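Local coordinates for protein nucleoside-diphosphate sugar epimerase (SulA family) (Corynebacterium glutamicum, PDB 3OH8) that probably acts as an NAD(P)-dependent epimerase of nucleoside-diphosphate sugars, combining a Rossmann-type domain with an antiparallel sheet domain at its N-terminus, at residues G24-L29 / L36-Q41; G160-A165 / D344-Y349. All blocks are in the same frame, centred on the assembly; numbering follows the deposited sequence.

In the fold
Interaction 1 comes first along the chain and lies in the N-terminal antiparallel sheet domain, where the short helix 25-29 meets the edge strand 37-38. Interaction 2 is long-range, joining helices 158-169 and 342-354 of the Rossmann-type domain. Their centres are about 14 Å apart, and helix 158-169, one partner of interaction 2, also faces helix 25-29 of interaction 1. One part of it meets helix 342-354 through Ala162 and Leu163, while Ala165 turns to helix 25-29, its CB 3.8 Å from Arg28 CD. The two contacts thus adjoin through helix 158-169, interaction 1 at the surface and interaction 2 buried, and helix 25-29 belongs to the interface between the two domains.

Interaction 1 of 2, residues G24-L29 / L36-Q41; sequences GAVARL and LNPITQ
With chi1 at 175°, Val26 sends CG1 out opposite the main-chain nitrogen, and this branch lies 4.0 Å from Pro38 CB. The two side chains slip past one another in opposite directions rather than meeting end on. Pro38 then uses the next corner of its ring on the following residue: CG rests against the helix backbone 3.9 Å from Ala27 CA and lies 4.1 Å from Ala27 CB. One proline ring therefore touches two consecutive residues of helix 25-29, entirely by van der Waals contact. Phe52 of the adjoining strand 49-53 touches both Val26 and Pro38 and extends the apolar patch.

Near the helix start, Gln41 swings out with CG anti to N and then bends at chi2 (72°), which brings CD within 4.1 Å of Gly24 N. Gly24 occupies the N-cap position. Its positive phi of 94° suits glycine, and its carbonyl accepts the first helical bond here, from Arg28 N at 2.9 Å. Asn37, and Ile39 just past the short strand, make backbone hydrogen bonds to Ser53 and Ile51 of strand 49-53.

A short helix packed on the second strand of a seven-stranded antiparallel sheet, with strand order 1-7-6-5-4-3-2 and a long helix (119-139) after the last strand, is consistent with the helix-grip fold of START-like domains.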
loop_
_atom_site.group_PDB
_atom_site.type_symbol
_atom_site.label_atom_id
_atom_site.label_comp_id
_atom_site.label_asym_id
_atom_site.label_seq_id
_atom_site.Cartn_x
_atom_site.Cartn_y
_atom_site.Cartn_z
ATOM N N GLY A 24 9.328 6.402 4.755
ATOM C CA GLY A 24 8.132 5.674 4.358
ATOM C C GLY A 24 7.182 5.319 5.486
ATOM O O GLY A 24 5.987 5.108 5.247
ATOM N N ALA A 25 7.685 5.251 6.724
ATOM C CA ALA A 25 6.837 4.787 7.838
ATOM C C ALA A 25 5.592 5.639 8.054
ATOM O O ALA A 25 4.492 5.116 8.288
ATOM C CB ALA A 25 7.655 4.675 9.156
ATOM N N VAL A 26 5.757 6.958 7.984
ATOM C CA VAL A 26 4.619 7.855 8.143
ATOM C C VAL A 26 3.597 7.624 7.036
ATOM O O VAL A 26 2.391 7.538 7.301
ATOM C CB VAL A 26 5.032 9.345 8.178
ATOM C CG1 VAL A 26 3.795 10.223 8.221
ATOM C CG2 VAL A 26 5.943 9.619 9.385
ATOM N N ALA A 27 4.077 7.492 5.801
ATOM C CA ALA A 27 3.171 7.242 4.675
ATOM C C ALA A 27 2.376 5.939 4.852
ATOM O O ALA A 27 1.165 5.901 4.613
ATOM C CB ALA A 27 3.946 7.233 3.350
ATOM N N ARG A 28 3.052 4.877 5.282
ATOM C CA ARG A 28 2.389 3.577 5.466
ATOM C C ARG A 28 1.233 3.657 6.459
ATOM O O ARG A 28 0.178 3.071 6.231
ATOM C CB ARG A 28 3.388 2.485 5.901
ATOM C CG ARG A 28 4.526 2.186 4.915
ATOM C CD ARG A 28 4.006 1.677 3.570
ATOM N NE ARG A 28 3.421 0.344 3.682
ATOM C CZ ARG A 28 2.774 -0.282 2.699
ATOM N NH1 ARG A 28 2.621 0.312 1.517
ATOM N NH2 ARG A 28 2.284 -1.509 2.896
ATOM N N LEU A 29 1.410 4.390 7.559
ATOM C CA LEU A 29 0.376 4.430 8.599
ATOM C C LEU A 29 -0.654 5.564 8.451
ATOM O O LEU A 29 -1.598 5.663 9.240
ATOM C CB LEU A 29 1.019 4.471 10.000
ATOM C CG LEU A 29 1.999 3.340 10.298
ATOM C CD1 LEU A 29 2.373 3.328 11.808
ATOM C CD2 LEU A 29 1.414 1.989 9.860
ATOM N N LEU A 36 -5.290 13.299 4.014
ATOM C CA LEU A 36 -4.044 13.795 4.571
ATOM C C LEU A 36 -2.930 13.035 3.868
ATOM O O LEU A 36 -3.000 11.814 3.724
ATOM C CB LEU A 36 -4.017 13.471 6.068
ATOM C CG LEU A 36 -3.061 14.164 7.028
ATOM C CD1 LEU A 36 -3.407 15.633 7.134
ATOM C CD2 LEU A 36 -3.133 13.513 8.396
ATOM N N ASN A 37 -1.908 13.733 3.402
ATOM C CA ASN A 37 -0.776 13.029 2.818
ATOM C C ASN A 37 0.549 13.700 3.115
ATOM O O ASN A 37 0.743 14.873 2.801
ATOM C CB ASN A 37 -0.967 12.824 1.318
ATOM C CG ASN A 37 -2.097 11.862 1.011
ATOM O OD1 ASN A 37 -3.156 12.266 0.528
ATOM N ND2 ASN A 37 -1.889 10.580 1.319
ATOM N N PRO A 38 1.462 12.947 3.738
ATOM C CA PRO A 38 2.781 13.464 4.102
ATOM C C PRO A 38 3.535 13.826 2.832
ATOM O O PRO A 38 3.665 12.993 1.927
ATOM C CB PRO A 38 3.443 12.275 4.801
ATOM C CG PRO A 38 2.759 11.063 4.203
ATOM C CD PRO A 38 1.340 11.498 3.981
ATOM N N ILE A 39 3.988 15.071 2.738
ATOM C CA ILE A 39 4.741 15.476 1.563
ATOM C C ILE A 39 6.232 15.617 1.857
ATOM O O ILE A 39 7.045 15.682 0.940
ATOM C CB ILE A 39 4.145 16.738 0.894
ATOM C CG1 ILE A 39 3.948 17.863 1.909
ATOM C CG2 ILE A 39 2.807 16.404 0.246
ATOM C CD1 ILE A 39 3.263 19.090 1.313
ATOM N N THR A 40 6.595 15.636 3.135
ATOM C CA THR A 40 8.003 15.616 3.506
ATOM C C THR A 40 8.324 14.486 4.490
ATOM O O THR A 40 7.430 13.881 5.076
ATOM C CB THR A 40 8.461 16.962 4.111
ATOM O OG1 THR A 40 8.000 17.070 5.460
ATOM C CG2 THR A 40 7.930 18.120 3.309
ATOM N N GLN A 41 9.614 14.224 4.669
ATOM C CA GLN A 41 10.092 13.201 5.594
ATOM C C GLN A 41 10.916 13.790 6.742
ATOM O O GLN A 41 12.044 14.249 6.536
ATOM C CB GLN A 41 10.940 12.177 4.832
ATOM C CG GLN A 41 11.497 11.053 5.698
ATOM C CD GLN A 41 10.426 10.074 6.138
ATOM O OE1 GLN A 41 10.172 9.921 7.329
ATOM N NE2 GLN A 41 9.789 9.408 5.172
#

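Interaction 2 of 2, residues G160-A165 / D344-Y349; sequences GRALTA and DLTDIY
Leu163 and Tyr349 cross at about a right angle, with the forked end of the leucine set against the base of the tyrosine. CD2 lies 3.7 Å from Tyr349 CB and CD1 3.9 Å from the same atom, so both methyls of the fork bear on the beta carbon from one side. The aromatic ring meets CD2 obliquely and then runs on, away from helix 158-169, to Ile250 and Ala252 of strand 248-254 and Ile302 of strand 298-308. Leu163 reaches this position with CG anti to the backbone N (chi1 176°), and its CD1 also lies 3.9 Å from Thr346 O.

One turn back along helix 342-354, Thr346 points toward the partner helix. Its CG2 approaches Leu163 N at 3.7 Å and Ala162 CB at 3.8 Å, bringing the methyl down between two neighbouring residues. The hydroxyl, on the other branch, is turned to polar partners: OG1 is hydrogen-bonded to Gln166 OE1 and to the backbone O of Asp343. Gln166 also bonds Asp347 through NE2, adding a polar link between the helices beside the apolar contact. With small side chains at Thr346 and Ala162, the CA atoms of Leu163 and Thr346 come within 5.2 Å; the local axes are 9.4 Å apart and cross at -58°, an ordinary spacing.

Farther round the first helix, Gly160 O takes two bonds, from Thr164 N and Thr164 OG1, which arrive from opposite faces of its plane.

This buried helix pair belongs to the Rossmann fold of the epimerase/dehydratase family: helix 158-169 follows the first strand, and Gly160 is the last glycine of a TGxxGxxG sequence, the motif that in extended short-chain dehydrogenases/reductases binds the dinucleotide cofactor.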
loop_
_atom_site.group_PDB
_atom_site.type_symbol
_atom_site.label_atom_id
_atom_site.label_comp_id
_atom_site.label_asym_id
_atom_site.label_seq_id
_atom_site.Cartn_x
_atom_site.Cartn_y
_atom_site.Cartn_z
ATOM N N GLY A 160 2.770 3.146 -7.064
ATOM C CA GLY A 160 4.180 3.459 -6.947
ATOM C C GLY A 160 4.533 4.097 -5.612
ATOM O O GLY A 160 5.556 3.787 -5.026
ATOM N N ARG A 161 3.691 5.006 -5.142
ATOM C CA ARG A 161 3.973 5.719 -3.912
ATOM C C ARG A 161 3.871 4.753 -2.734
ATOM O O ARG A 161 4.677 4.806 -1.811
ATOM C CB ARG A 161 3.008 6.897 -3.747
ATOM C CG ARG A 161 3.475 7.985 -2.826
ATOM C CD ARG A 161 2.594 9.226 -2.957
ATOM N NE ARG A 161 2.922 10.233 -1.946
ATOM C CZ ARG A 161 2.215 11.340 -1.723
ATOM N NH1 ARG A 161 1.127 11.598 -2.440
ATOM N NH2 ARG A 161 2.595 12.193 -0.778
ATOM N N ALA A 162 2.892 3.861 -2.770
ATOM C CA ALA A 162 2.766 2.879 -1.691
ATOM C C ALA A 162 3.922 1.874 -1.695
ATOM O O ALA A 162 4.485 1.531 -0.635
ATOM C CB ALA A 162 1.433 2.181 -1.765
ATOM N N LEU A 163 4.287 1.401 -2.881
ATOM C CA LEU A 163 5.397 0.469 -3.020
ATOM C C LEU A 163 6.721 1.099 -2.565
ATOM O O LEU A 163 7.502 0.468 -1.859
ATOM C CB LEU A 163 5.521 -0.019 -4.469
ATOM C CG LEU A 163 6.710 -0.936 -4.758
ATOM C CD1 LEU A 163 6.651 -2.192 -3.886
ATOM C CD2 LEU A 163 6.759 -1.302 -6.255
ATOM N N THR A 164 6.967 2.339 -2.985
ATOM C CA THR A 164 8.170 3.060 -2.597
ATOM C C THR A 164 8.303 3.150 -1.074
ATOM O O THR A 164 9.361 2.848 -0.510
ATOM C CB THR A 164 8.196 4.482 -3.231
ATOM O OG1 THR A 164 8.354 4.378 -4.658
ATOM C CG2 THR A 164 9.341 5.304 -2.662
ATOM N N ALA A 165 7.223 3.553 -0.414
ATOM C CA ALA A 165 7.211 3.629 1.041
ATOM C C ALA A 165 7.451 2.275 1.688
ATOM O O ALA A 165 8.115 2.199 2.712
ATOM C CB ALA A 165 5.904 4.213 1.544
ATOM N N ASP A 344 -2.182 -5.757 -0.994
ATOM C CA ASP A 344 -1.804 -7.022 -1.613
ATOM C C ASP A 344 -1.052 -6.818 -2.925
ATOM O O ASP A 344 -0.162 -7.605 -3.253
ATOM C CB ASP A 344 -3.006 -7.939 -1.800
ATOM C CG ASP A 344 -3.367 -8.661 -0.511
ATOM O OD1 ASP A 344 -2.451 -9.266 0.089
ATOM O OD2 ASP A 344 -4.543 -8.619 -0.093
ATOM N N LEU A 345 -1.398 -5.760 -3.657
ATOM C CA LEU A 345 -0.729 -5.470 -4.916
ATOM C C LEU A 345 0.728 -5.064 -4.675
ATOM O O LEU A 345 1.636 -5.621 -5.308
ATOM C CB LEU A 345 -1.475 -4.399 -5.711
ATOM C CG LEU A 345 -0.835 -3.957 -7.038
ATOM C CD1 LEU A 345 -0.650 -5.144 -7.964
ATOM C CD2 LEU A 345 -1.694 -2.885 -7.727
ATOM N N THR A 346 0.965 -4.122 -3.757
ATOM C CA THR A 346 2.346 -3.774 -3.436
ATOM C C THR A 346 3.118 -4.974 -2.856
ATOM O O THR A 346 4.287 -5.168 -3.198
ATOM C CB THR A 346 2.481 -2.501 -2.548
ATOM O OG1 THR A 346 1.866 -2.716 -1.272
ATOM C CG2 THR A 346 1.811 -1.303 -3.232
ATOM N N ASP A 347 2.477 -5.775 -1.997
ATOM C CA ASP A 347 3.113 -7.007 -1.507
ATOM C C ASP A 347 3.634 -7.839 -2.674
ATOM O O ASP A 347 4.741 -8.388 -2.626
ATOM C CB ASP A 347 2.145 -7.854 -0.681
ATOM C CG ASP A 347 1.998 -7.356 0.755
ATOM O OD1 ASP A 347 2.608 -6.321 1.117
ATOM O OD2 ASP A 347 1.262 -8.007 1.521
ATOM N N ILE A 348 2.818 -7.947 -3.723
ATOM C CA ILE A 348 3.183 -8.767 -4.878
ATOM C C ILE A 348 4.363 -8.154 -5.622
ATOM O O ILE A 348 5.294 -8.860 -6.005
ATOM C CB ILE A 348 1.963 -9.008 -5.793
ATOM C CG1 ILE A 348 0.994 -9.967 -5.085
ATOM C CG2 ILE A 348 2.389 -9.604 -7.118
ATOM C CD1 ILE A 348 -0.426 -9.976 -5.665
ATOM N N TYR A 349 4.349 -6.839 -5.806
ATOM C CA TYR A 349 5.507 -6.180 -6.412
ATOM C C TYR A 349 6.763 -6.400 -5.578
ATOM O O TYR A 349 7.829 -6.750 -6.097
ATOM C CB TYR A 349 5.251 -4.676 -6.583
ATOM C CG TYR A 349 4.582 -4.349 -7.913
ATOM C CD1 TYR A 349 5.322 -4.299 -9.088
ATOM C CD2 TYR A 349 3.216 -4.070 -7.981
ATOM C CE1 TYR A 349 4.710 -3.994 -10.317
ATOM C CE2 TYR A 349 2.602 -3.770 -9.192
ATOM C CZ TYR A 349 3.352 -3.744 -10.356
ATOM O OH TYR A 349 2.738 -3.441 -11.558
#